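Local coordinates for twitching motility pilus retraction protein (Geobacter sulfurreducens PCA, PDB 5ZFQ) that probably powers retraction of the type IV pilus as a hexameric motor ATPase, coupling ATP hydrolysis to pilus disassembly and twitching motility, at residues Gln331-Gln336 with Met341-Gln346; Asn257-Thr262 with Glu308-Asn313; Val139-Leu144 with Gly288-Thr293. One frame throughout, in Å; residues are numbered along the deposited sequence.

Contact 1: Gln331-Gln336 with Met341-Gln346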
ATOM      1  N   GLN A 331     -36.547  23.730  -1.201  1.00 62.63           N
ATOM      2  CA  GLN A 331     -37.756  22.919  -1.232  1.00 63.81           C
ATOM      3  C   GLN A 331     -38.179  22.481   0.172  1.00 63.87           C
ATOM      4  O   GLN A 331     -39.353  22.229   0.432  1.00 64.18           O
ATOM      5  CB  GLN A 331     -37.549  21.706  -2.134  1.00 63.14           C
ATOM      6  CG  GLN A 331     -37.435  22.080  -3.586  1.00 65.52           C
ATOM      7  CD  GLN A 331     -38.644  22.878  -4.074  1.00 68.40           C
ATOM      8  OE1 GLN A 331     -39.785  22.394  -4.025  1.00 68.76           O
ATOM      9  NE2 GLN A 331     -38.399  24.112  -4.542  1.00 70.39           N
ATOM     10  N   MET A 332     -37.226  22.411   1.087  1.00 64.16           N
ATOM     11  CA  MET A 332     -37.543  21.942   2.424  1.00 65.31           C
ATOM     12  C   MET A 332     -38.189  23.040   3.276  1.00 69.42           C
ATOM     13  O   MET A 332     -38.917  22.752   4.240  1.00 69.20           O
ATOM     14  CB  MET A 332     -36.281  21.404   3.093  1.00 62.90           C
ATOM     15  CG  MET A 332     -35.488  20.507   2.179  1.00 61.62           C
ATOM     16  SD  MET A 332     -34.051  19.745   2.935  1.00 56.57           S
ATOM     17  CE  MET A 332     -34.540  19.594   4.663  1.00 36.10           C
ATOM     18  N   GLN A 333     -37.905  24.283   2.938  1.00 73.75           N
ATOM     19  CA  GLN A 333     -38.451  25.416   3.654  1.00 77.76           C
ATOM     20  C   GLN A 333     -39.956  25.495   3.519  1.00 82.23           C
ATOM     21  O   GLN A 333     -40.673  25.713   4.484  1.00 82.23           O
ATOM     22  CB  GLN A 333     -37.822  26.680   3.122  1.00 78.66           C
ATOM     23  CG  GLN A 333     -36.646  27.181   3.922  1.00 77.16           C
ATOM     24  CD  GLN A 333     -35.692  27.967   3.071  1.00 78.71           C
ATOM     25  OE1 GLN A 333     -35.816  27.987   1.869  1.00 80.27           O
ATOM     26  NE2 GLN A 333     -34.742  28.623   3.691  1.00 78.45           N
ATOM     27  N   VAL A 334     -40.437  25.253   2.313  1.00 89.99           N
ATOM     28  CA  VAL A 334     -41.855  25.336   2.014  1.00 93.51           C
ATOM     29  C   VAL A 334     -42.616  24.023   1.971  1.00 97.31           C
ATOM     30  O   VAL A 334     -43.758  24.014   1.550  1.00 98.85           O
ATOM     31  CB  VAL A 334     -42.060  26.014   0.663  1.00 93.82           C
ATOM     32  CG1 VAL A 334     -41.104  27.170   0.534  1.00 92.79           C
ATOM     33  CG2 VAL A 334     -41.820  25.031  -0.446  1.00 92.92           C
ATOM     34  N   GLY A 335     -41.986  22.930   2.386  1.00 98.29           N
ATOM     35  CA  GLY A 335     -42.582  21.618   2.318  1.00101.16           C
ATOM     36  C   GLY A 335     -43.339  21.061   3.490  1.00102.85           C
ATOM     37  O   GLY A 335     -43.770  19.929   3.447  1.00106.80           O
ATOM     38  N   GLN A 336     -43.512  21.837   4.540  1.00100.27           N
ATOM     39  CA  GLN A 336     -44.177  21.319   5.721  1.00100.43           C
ATOM     40  C   GLN A 336     -45.615  20.856   5.656  1.00103.33           C
ATOM     41  O   GLN A 336     -45.960  19.871   6.277  1.00102.59           O
ATOM     42  CB  GLN A 336     -44.109  22.344   6.835  1.00 99.25           C
ATOM     43  CG  GLN A 336     -44.795  21.865   8.089  1.00 99.04           C
ATOM     44  CD  GLN A 336     -43.925  20.920   8.852  1.00 97.30           C
ATOM     45  OE1 GLN A 336     -42.894  21.310   9.366  1.00 97.46           O
ATOM     46  NE2 GLN A 336     -44.322  19.677   8.923  1.00 95.81           N
ATOM     47  N   MET A 341     -41.970  17.971   5.442  1.00 78.08           N
ATOM     48  CA  MET A 341     -40.573  18.268   5.555  1.00 65.92           C
ATOM     49  C   MET A 341     -40.346  19.401   6.519  1.00 59.73           C
ATOM     50  O   MET A 341     -41.192  20.211   6.702  1.00 58.79           O
ATOM     51  CB  MET A 341     -40.013  18.729   4.227  1.00 62.84           C
ATOM     52  CG  MET A 341     -40.404  17.928   3.033  1.00 61.26           C
ATOM     53  SD  MET A 341     -39.496  18.470   1.608  1.00 61.16           S
ATOM     54  CE  MET A 341     -37.868  18.377   2.211  1.00 54.21           C
ATOM     55  N   GLN A 342     -39.190  19.434   7.148  1.00 55.07           N
ATOM     56  CA  GLN A 342     -38.843  20.522   8.005  1.00 52.59           C
ATOM     57  C   GLN A 342     -37.371  20.699   7.990  1.00 43.11           C
ATOM     58  O   GLN A 342     -36.661  19.747   7.982  1.00 42.19           O
ATOM     59  CB  GLN A 342     -39.305  20.282   9.420  1.00 51.10           C
ATOM     60  CG  GLN A 342     -38.905  18.957   9.994  1.00 49.43           C
ATOM     61  CD  GLN A 342     -39.553  18.656  11.314  1.00 49.12           C
ATOM     62  OE1 GLN A 342     -40.747  18.542  11.413  1.00 50.32           O
ATOM     63  NE2 GLN A 342     -38.753  18.507  12.327  1.00 47.67           N
ATOM     64  N   THR A 343     -36.901  21.928   8.015  1.00 45.07           N
ATOM     65  CA  THR A 343     -35.471  22.179   8.122  1.00 44.03           C
ATOM     66  C   THR A 343     -35.061  22.122   9.591  1.00 42.99           C
ATOM     67  O   THR A 343     -35.905  22.227  10.490  1.00 41.05           O
ATOM     68  CB  THR A 343     -35.067  23.551   7.540  1.00 44.67           C
ATOM     69  OG1 THR A 343     -35.730  24.592   8.262  1.00 43.38           O
ATOM     70  CG2 THR A 343     -35.444  23.659   6.058  1.00 46.00           C
ATOM     71  N   MET A 344     -33.758  21.952   9.817  1.00 42.05           N
ATOM     72  CA  MET A 344     -33.174  22.051  11.141  1.00 38.73           C
ATOM     73  C   MET A 344     -33.525  23.402  11.759  1.00 41.45           C
ATOM     74  O   MET A 344     -33.914  23.465  12.921  1.00 39.07           O
ATOM     75  CB  MET A 344     -31.655  21.856  11.087  1.00 37.73           C
ATOM     76  CG  MET A 344     -30.999  21.911  12.450  1.00 36.72           C
ATOM     77  SD  MET A 344     -31.695  20.660  13.582  1.00 50.44           S
ATOM     78  CE  MET A 344     -31.199  19.134  12.786  1.00 35.39           C
ATOM     79  N   ASN A 345     -33.417  24.476  10.978  1.00 42.50           N
ATOM     80  CA  ASN A 345     -33.799  25.793  11.479  1.00 43.46           C
ATOM     81  C   ASN A 345     -35.281  25.840  11.862  1.00 44.50           C
ATOM     82  O   ASN A 345     -35.622  26.394  12.908  1.00 45.54           O
ATOM     83  CB  ASN A 345     -33.472  26.907  10.466  1.00 44.41           C
ATOM     84  CG  ASN A 345     -32.102  27.552  10.721  1.00 43.63           C
ATOM     85  OD1 ASN A 345     -31.488  27.346  11.776  1.00 42.89           O
ATOM     86  ND2 ASN A 345     -31.616  28.324   9.752  1.00 43.81           N
ATOM     87  N   GLN A 346     -36.162  25.254  11.050  1.00 44.47           N
ATOM     88  CA  GLN A 346     -37.582  25.223  11.398  1.00 43.28           C
ATOM     89  C   GLN A 346     -37.784  24.459  12.695  1.00 45.81           C
ATOM     90  O   GLN A 346     -38.509  24.912  13.568  1.00 46.30           O
ATOM     91  CB  GLN A 346     -38.423  24.615  10.274  1.00 46.98           C
ATOM     92  CG  GLN A 346     -38.621  25.580   9.115  1.00 48.56           C
ATOM     93  CD  GLN A 346     -39.289  24.951   7.903  1.00 50.07           C
ATOM     94  OE1 GLN A 346     -39.115  23.761   7.630  1.00 50.44           O
ATOM     95  NE2 GLN A 346     -40.037  25.759   7.152  1.00 51.06           N
TER
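Met341 lays its thioether across the side chain of Met332, the two chains meeting at about a right angle. Its CG stands beside its own backbone N and anti to the carbonyl carbon (chi1 -46°), and the chain bends at the last torsion, which turns the methyl toward the Met332 side chain, while Met341 SD lies 3.9 Å from Gln331 O. On the other flank of Met332, its CB rests 3.8 Å from the methyl CG2 of Thr343. Met310 touches both methionines, so this apolar patch continues onto strand 303-310.

Gln346 makes the stronger polar link. Its NE2 donates to Gln333 O over 2.7 Å, reaching that oxygen in the carbonyl plane on a lone pair (C=O...N angle 129°), although the acceptor sits somewhat out of the glutamine's amide plane. The other end of the same amide is used too, OE1 accepting from Thr343 N at 2.9 Å. Because Thr343 OG1 in turn accepts from Gln346 N, also at 2.9 Å, Thr343 and Gln346 form a capping box at the N-terminus of helix 344-353. Gln346 does double duty: both ends of its amide are bonded, which fixes its rotation, and its NH2 ties the cap to the backbone of Gln333.

The loop between the two helices is closed more loosely. Met341 N makes a weak hydrogen bond to Gly335 O at 3.3 Å, and the CA of Gln336 makes a C-H...O contact with Met341 O. Gln336 and Gln342 run side by side, pointing the same way with their amide planes 66° apart; OE1 of Gln336 approaches CB of Gln342, whose own NE2 is taken up by Leu307 O.

Contact 2: Asn257-Thr262 with Glu308-Asn313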
ATOM      1  N   ASN A 257     -25.037  15.975   9.251  1.00 50.04           N
ATOM      2  CA  ASN A 257     -25.936  16.744  10.099  1.00 46.94           C
ATOM      3  C   ASN A 257     -27.069  17.459   9.375  1.00 44.37           C
ATOM      4  O   ASN A 257     -27.825  18.214   9.995  1.00 43.44           O
ATOM      5  CB  ASN A 257     -25.105  17.759  10.876  1.00 47.70           C
ATOM      6  CG  ASN A 257     -24.012  17.102  11.671  1.00 46.61           C
ATOM      7  OD1 ASN A 257     -22.830  17.307  11.408  1.00 46.91           O
ATOM      8  ND2 ASN A 257     -24.401  16.300  12.654  1.00 45.89           N
ATOM      9  N   SER A 258     -27.179  17.233   8.070  1.00 43.07           N
ATOM     10  CA  SER A 258     -28.272  17.801   7.290  1.00 42.33           C
ATOM     11  C   SER A 258     -28.546  16.918   6.076  1.00 41.56           C
ATOM     12  O   SER A 258     -27.717  16.078   5.714  1.00 41.61           O
ATOM     13  CB  SER A 258     -27.948  19.235   6.853  1.00 42.84           C
ATOM     14  OG  SER A 258     -26.947  19.266   5.837  1.00 42.96           O
ATOM     15  N   ALA A 259     -29.706  17.110   5.457  1.00 40.55           N
ATOM     16  CA  ALA A 259     -30.091  16.369   4.265  1.00 39.24           C
ATOM     17  C   ALA A 259     -29.121  16.638   3.126  1.00 39.37           C
ATOM     18  O   ALA A 259     -28.629  15.705   2.480  1.00 39.75           O
ATOM     19  CB  ALA A 259     -31.496  16.742   3.853  1.00 38.94           C
ATOM     20  N   VAL A 260     -28.860  17.922   2.885  1.00 38.91           N
ATOM     21  CA  VAL A 260     -27.927  18.362   1.854  1.00 38.63           C
ATOM     22  C   VAL A 260     -26.519  17.805   2.094  1.00 37.86           C
ATOM     23  O   VAL A 260     -25.856  17.307   1.185  1.00 37.10           O
ATOM     24  CB  VAL A 260     -27.865  19.924   1.785  1.00 36.99           C
ATOM     25  CG1 VAL A 260     -26.790  20.390   0.804  1.00 36.58           C
ATOM     26  CG2 VAL A 260     -29.234  20.498   1.425  1.00 36.18           C
ATOM     27  N   GLN A 261     -26.064  17.895   3.334  1.00 38.00           N
ATOM     28  CA  GLN A 261     -24.757  17.366   3.690  1.00 37.89           C
ATOM     29  C   GLN A 261     -24.715  15.847   3.520  1.00 36.51           C
ATOM     30  O   GLN A 261     -23.701  15.296   3.096  1.00 36.19           O
ATOM     31  CB  GLN A 261     -24.437  17.771   5.113  1.00 38.58           C
ATOM     32  CG  GLN A 261     -23.066  17.466   5.587  1.00 39.38           C
ATOM     33  CD  GLN A 261     -22.914  17.848   7.045  1.00 40.11           C
ATOM     34  OE1 GLN A 261     -22.990  16.982   7.919  1.00 40.24           O
ATOM     35  NE2 GLN A 261     -22.709  19.145   7.322  1.00 40.29           N
ATOM     36  N   THR A 262     -25.837  15.188   3.819  1.00 34.12           N
ATOM     37  CA  THR A 262     -25.966  13.737   3.673  1.00 38.46           C
ATOM     38  C   THR A 262     -25.881  13.285   2.214  1.00 37.87           C
ATOM     39  O   THR A 262     -25.149  12.345   1.885  1.00 33.12           O
ATOM     40  CB  THR A 262     -27.299  13.222   4.245  1.00 38.10           C
ATOM     41  OG1 THR A 262     -27.311  13.373   5.672  1.00 32.89           O
ATOM     42  CG2 THR A 262     -27.508  11.748   3.867  1.00 32.20           C
ATOM     43  N   GLU A 308     -34.255  17.409  11.264  1.00 34.97           N
ATOM     44  CA  GLU A 308     -34.415  17.934   9.955  1.00 35.49           C
ATOM     45  C   GLU A 308     -34.933  16.770   9.147  1.00 35.39           C
ATOM     46  O   GLU A 308     -34.377  15.718   9.175  1.00 33.97           O
ATOM     47  CB  GLU A 308     -33.094  18.422   9.426  1.00 32.68           C
ATOM     48  CG  GLU A 308     -33.097  18.621   7.935  1.00 35.64           C
ATOM     49  CD  GLU A 308     -32.177  19.694   7.457  1.00 35.80           C
ATOM     50  OE1 GLU A 308     -32.437  20.851   7.697  1.00 36.95           O
ATOM     51  OE2 GLU A 308     -31.200  19.383   6.821  1.00 35.16           O
ATOM     52  N   VAL A 309     -36.034  16.967   8.442  1.00 36.58           N
ATOM     53  CA  VAL A 309     -36.617  15.931   7.615  1.00 36.71           C
ATOM     54  C   VAL A 309     -36.753  16.333   6.172  1.00 37.65           C
ATOM     55  O   VAL A 309     -37.344  17.317   5.876  1.00 39.03           O
ATOM     56  CB  VAL A 309     -38.041  15.604   8.068  1.00 39.39           C
ATOM     57  CG1 VAL A 309     -38.631  14.484   7.262  1.00 39.08           C
ATOM     58  CG2 VAL A 309     -38.090  15.284   9.529  1.00 39.09           C
ATOM     59  N   MET A 310     -36.237  15.532   5.267  1.00 37.14           N
ATOM     60  CA  MET A 310     -36.382  15.792   3.859  1.00 38.03           C
ATOM     61  C   MET A 310     -37.161  14.677   3.192  1.00 38.42           C
ATOM     62  O   MET A 310     -36.738  13.560   3.206  1.00 37.34           O
ATOM     63  CB  MET A 310     -35.022  15.854   3.215  1.00 37.25           C
ATOM     64  CG  MET A 310     -35.003  16.417   1.823  1.00 38.11           C
ATOM     65  SD  MET A 310     -35.276  15.326   0.455  1.00 37.93           S
ATOM     66  CE  MET A 310     -34.014  14.128   0.565  1.00 38.10           C
ATOM     67  N   VAL A 311     -38.290  14.998   2.585  1.00 40.25           N
ATOM     68  CA  VAL A 311     -39.087  14.028   1.874  1.00 41.18           C
ATOM     69  C   VAL A 311     -39.015  14.396   0.424  1.00 42.35           C
ATOM     70  O   VAL A 311     -39.439  15.447   0.040  1.00 43.83           O
ATOM     71  CB  VAL A 311     -40.545  14.058   2.299  1.00 42.99           C
ATOM     72  CG1 VAL A 311     -41.285  12.910   1.665  1.00 43.49           C
ATOM     73  CG2 VAL A 311     -40.655  13.930   3.794  1.00 42.36           C
ATOM     74  N   PRO A 312     -38.437  13.452  -0.403  1.00 41.50           N
ATOM     75  CA  PRO A 312     -38.330  13.839  -1.812  1.00 42.41           C
ATOM     76  C   PRO A 312     -39.609  13.996  -2.577  1.00 43.80           C
ATOM     77  O   PRO A 312     -40.583  13.380  -2.264  1.00 43.92           O
ATOM     78  CB  PRO A 312     -37.536  12.702  -2.414  1.00 41.29           C
ATOM     79  CG  PRO A 312     -36.692  12.255  -1.322  1.00 39.48           C
ATOM     80  CD  PRO A 312     -37.682  12.139  -0.266  1.00 39.52           C
ATOM     81  N   ASN A 313     -39.576  14.856  -3.576  1.00 45.03           N
ATOM     82  CA  ASN A 313     -40.710  15.117  -4.431  1.00 47.16           C
ATOM     83  C   ASN A 313     -40.216  15.262  -5.836  1.00 48.88           C
ATOM     84  O   ASN A 313     -39.043  15.331  -6.046  1.00 43.60           O
ATOM     85  CB  ASN A 313     -41.531  16.305  -3.977  1.00 44.62           C
ATOM     86  CG  ASN A 313     -40.746  17.578  -3.905  1.00 48.07           C
ATOM     87  OD1 ASN A 313     -39.774  17.766  -4.589  1.00 48.20           O
ATOM     88  ND2 ASN A 313     -41.193  18.462  -3.079  1.00 45.59           N
TER
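Glu308 and Met310, two residues apart on one strand and both starting toward the helix, face its first turn in different ways: one with a carboxylate oxygen, the other with methylenes. The glutamate chain is extended beyond CG, itself anti to the backbone N (chi1 163°), and this reach delivers OE2 to Ala259 N at 3.0 Å. The N-H...O angle of 165° makes the bond nearly straight, and the oxygen uses its anti lone pair, the one turned away from OE1. The same OE2 lies 3.3 Å from Ser258 CB. Alongside, the methyl of Ala259 points at the strand and meets Met310 CB at 3.7 Å, with CG of the methionine a little farther off.

Ser258 is the N-cap of helix 259-268, its OG accepting from Gln261 N at 3.0 Å. The glutamate thus takes the amide of the residue right after the cap, where the helix dipole would probably favour a negative charge. Its other oxygen, OE1, accepts from Met344 N, at the start of helix 344-353, so one carboxylate links the amino-terminal ends of two helices.

Farther into the helix, Ser258 O receives both N and OG1 of Thr262, from opposite faces of its carbonyl plane. Before the cap, Asn257 N bonds to Gln261 OE1 at 2.6 Å, and the Asn257 side chain faces the subunit interface, ND2 donating to Glu245 of a neighbouring subunit.

Contact 3: Val139-Leu144 with Gly288-Thr293; sequences VVVKEL and GVMSQT
Met290 SD is the point on which the helix residues Val141 and Leu144 converge. Val141 presents both of its methyls to the sulfur, CG1 at 3.6 Å and CG2 at 3.8 Å, its side chain crossing that of the methionine obliquely. Leu144, one helical turn on, runs antiparallel alongside the Met290 side chain, with CD1 at 4.1 Å from the same SD. Its second methyl, CD2, lies over the backbone of Gly288, 4.3 Å from CA.

The torsions of Met290 explain why the sulfur is the atom that does the touching: CG leans to the backbone N side (chi1 -63°) and the second torsion is extended, projecting SD well off the strand before the chain bends at its last torsion.

Helix 139-144 here packs on a face of the mixed sheet that carries the probable Walker A motif of this secretion-family ATPase. Its axis passes 10.2 Å from that of strand 288-293, running at 138° to it, and the interface is entirely apolar.

Around this first shell, Thr165 and Ile169 of helix 162-176 also touch Met290, as do Val154 and Leu307 from the strands flanking its own. Backbone bonds to Leu153 and Thr155 hold Met290 itself in place, while Val289 and Ser291 pair with Met310 and Glu308 across the antiparallel neighbour. At the helix surface Lys142 forms a salt bridge with Glu133.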
ATOM      1  N   VAL A 139     -45.349  13.233  12.761  1.00 47.68           N
ATOM      2  CA  VAL A 139     -46.063  12.171  12.068  1.00 47.30           C
ATOM      3  C   VAL A 139     -45.405  11.794  10.745  1.00 46.59           C
ATOM      4  O   VAL A 139     -45.617  10.694  10.232  1.00 46.39           O
ATOM      5  CB  VAL A 139     -47.510  12.570  11.800  1.00 48.72           C
ATOM      6  CG1 VAL A 139     -48.159  13.084  13.092  1.00 50.31           C
ATOM      7  CG2 VAL A 139     -47.562  13.622  10.711  1.00 49.14           C
ATOM      8  N   VAL A 140     -44.594  12.691  10.194  1.00 46.25           N
ATOM      9  CA  VAL A 140     -43.982  12.432   8.893  1.00 44.73           C
ATOM     10  C   VAL A 140     -43.066  11.231   8.992  1.00 43.64           C
ATOM     11  O   VAL A 140     -42.875  10.505   8.018  1.00 42.31           O
ATOM     12  CB  VAL A 140     -43.188  13.652   8.363  1.00 43.91           C
ATOM     13  CG1 VAL A 140     -41.947  13.933   9.232  1.00 43.30           C
ATOM     14  CG2 VAL A 140     -42.811  13.447   6.896  1.00 42.58           C
ATOM     15  N   VAL A 141     -42.518  11.008  10.183  1.00 44.40           N
ATOM     16  CA  VAL A 141     -41.603   9.887  10.369  1.00 44.17           C
ATOM     17  C   VAL A 141     -42.415   8.616  10.293  1.00 44.82           C
ATOM     18  O   VAL A 141     -42.026   7.661   9.639  1.00 44.07           O
ATOM     19  CB  VAL A 141     -40.853   9.939  11.708  1.00 43.66           C
ATOM     20  CG1 VAL A 141     -39.830   8.824  11.750  1.00 42.46           C
ATOM     21  CG2 VAL A 141     -40.171  11.279  11.889  1.00 43.84           C
ATOM     22  N   LYS A 142     -43.562   8.634  10.963  1.00 46.65           N
ATOM     23  CA  LYS A 142     -44.495   7.522  10.930  1.00 47.55           C
ATOM     24  C   LYS A 142     -44.917   7.207   9.494  1.00 47.70           C
ATOM     25  O   LYS A 142     -44.981   6.034   9.099  1.00 46.32           O
ATOM     26  CB  LYS A 142     -45.707   7.827  11.808  1.00 49.39           C
ATOM     27  CG  LYS A 142     -46.602   6.633  11.966  1.00 50.67           C
ATOM     28  CD  LYS A 142     -47.570   6.746  13.149  1.00 52.81           C
ATOM     29  CE  LYS A 142     -47.942   8.181  13.463  1.00 54.33           C
ATOM     30  NZ  LYS A 142     -47.805   8.464  14.922  1.00 55.15           N
ATOM     31  N   GLU A 143     -45.180   8.255   8.717  1.00 49.48           N
ATOM     32  CA  GLU A 143     -45.526   8.094   7.315  1.00 49.27           C
ATOM     33  C   GLU A 143     -44.382   7.439   6.551  1.00 46.54           C
ATOM     34  O   GLU A 143     -44.611   6.613   5.659  1.00 46.13           O
ATOM     35  CB  GLU A 143     -45.862   9.440   6.677  1.00 51.58           C
ATOM     36  CG  GLU A 143     -47.195  10.033   7.117  1.00 55.20           C
ATOM     37  CD  GLU A 143     -47.481  11.396   6.480  1.00 58.60           C
ATOM     38  OE1 GLU A 143     -46.685  11.843   5.611  1.00 59.16           O
ATOM     39  OE2 GLU A 143     -48.512  12.012   6.857  1.00 61.23           O
ATOM     40  N   LEU A 144     -43.152   7.821   6.894  1.00 44.44           N
ATOM     41  CA  LEU A 144     -41.973   7.269   6.230  1.00 42.37           C
ATOM     42  C   LEU A 144     -41.807   5.787   6.541  1.00 41.98           C
ATOM     43  O   LEU A 144     -41.267   5.036   5.728  1.00 41.75           O
ATOM     44  CB  LEU A 144     -40.714   8.031   6.638  1.00 41.43           C
ATOM     45  CG  LEU A 144     -40.515   9.403   5.992  1.00 41.40           C
ATOM     46  CD1 LEU A 144     -39.281  10.018   6.576  1.00 41.31           C
ATOM     47  CD2 LEU A 144     -40.370   9.264   4.509  1.00 41.11           C
ATOM     48  N   GLY A 288     -36.524   9.331   1.886  1.00 38.28           N
ATOM     49  CA  GLY A 288     -36.480  10.208   3.035  1.00 38.51           C
ATOM     50  C   GLY A 288     -35.144  10.270   3.747  1.00 37.82           C
ATOM     51  O   GLY A 288     -34.376   9.302   3.791  1.00 37.35           O
ATOM     52  N   VAL A 289     -34.869  11.436   4.312  1.00 37.96           N
ATOM     53  CA  VAL A 289     -33.642  11.663   5.058  1.00 36.97           C
ATOM     54  C   VAL A 289     -33.995  12.361   6.350  1.00 37.01           C
ATOM     55  O   VAL A 289     -34.652  13.398   6.350  1.00 37.51           O
ATOM     56  CB  VAL A 289     -32.611  12.537   4.275  1.00 42.10           C
ATOM     57  CG1 VAL A 289     -31.353  12.772   5.128  1.00 41.08           C
ATOM     58  CG2 VAL A 289     -32.285  11.919   2.902  1.00 41.89           C
ATOM     59  N   MET A 290     -33.568  11.790   7.456  1.00 36.90           N
ATOM     60  CA  MET A 290     -33.753  12.448   8.724  1.00 38.20           C
ATOM     61  C   MET A 290     -32.407  12.754   9.357  1.00 38.92           C
ATOM     62  O   MET A 290     -31.577  11.879   9.554  1.00 38.16           O
ATOM     63  CB  MET A 290     -34.630  11.598   9.633  1.00 37.94           C
ATOM     64  CG  MET A 290     -36.036  11.420   9.052  1.00 38.83           C
ATOM     65  SD  MET A 290     -37.049  10.259   9.981  1.00 51.18           S
ATOM     66  CE  MET A 290     -35.897   8.951  10.207  1.00 30.83           C
ATOM     67  N   SER A 291     -32.235  13.984   9.773  1.00 41.28           N
ATOM     68  CA  SER A 291     -31.035  14.387  10.444  1.00 42.89           C
ATOM     69  C   SER A 291     -31.388  14.769  11.842  1.00 44.14           C
ATOM     70  O   SER A 291     -32.235  15.568  12.049  1.00 45.35           O
ATOM     71  CB  SER A 291     -30.389  15.507   9.702  1.00 44.34           C
ATOM     72  OG  SER A 291     -29.799  14.953   8.579  1.00 44.99           O
ATOM     73  N   GLN A 292     -30.686  14.203  12.806  1.00 44.28           N
ATOM     74  CA  GLN A 292     -31.003  14.423  14.189  1.00 46.51           C
ATOM     75  C   GLN A 292     -29.967  14.956  15.110  1.00 46.22           C
ATOM     76  O   GLN A 292     -28.820  14.726  14.930  1.00 45.00           O
ATOM     77  CB  GLN A 292     -31.421  13.106  14.772  1.00 48.23           C
ATOM     78  CG  GLN A 292     -32.588  12.479  14.068  1.00 50.41           C
ATOM     79  CD  GLN A 292     -33.101  11.281  14.789  1.00 50.77           C
ATOM     80  OE1 GLN A 292     -32.496  10.821  15.716  1.00 50.67           O
ATOM     81  NE2 GLN A 292     -34.219  10.778  14.361  1.00 51.86           N
ATOM     82  N   THR A 293     -30.412  15.741  16.071  1.00 45.94           N
ATOM     83  CA  THR A 293     -29.573  16.238  17.137  1.00 45.06           C
ATOM     84  C   THR A 293     -30.237  16.155  18.486  1.00 44.66           C
ATOM     85  O   THR A 293     -31.348  16.555  18.626  1.00 45.73           O
ATOM     86  CB  THR A 293     -29.243  17.719  17.008  1.00 46.36           C
ATOM     87  OG1 THR A 293     -28.790  18.008  15.704  1.00 46.19           O
ATOM     88  CG2 THR A 293     -28.147  18.036  17.905  1.00 46.74           C
TER

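In the fold
Contacts 3 and 2 sit on neighbouring strands of one sheet, and contact 1 lies beyond them. Contact 3 is fully buried and purely apolar, on strand 286-296; contact 2 is also buried but mixes a carboxylate-to-helix bond with methyl packing, on the adjacent strand 303-310. Contact 1, only partly buried, with its centre about 23 Å from the centre of the chain, joins helices 328-333 and 344-353 and combines methionine packing with amide and backbone bonds. It meets contact 2 through the carboxylate that also serves the start of helix 344-353 and through Gln342 O with Val309 N, but reaches contact 3 merely by packing of Met344 CE.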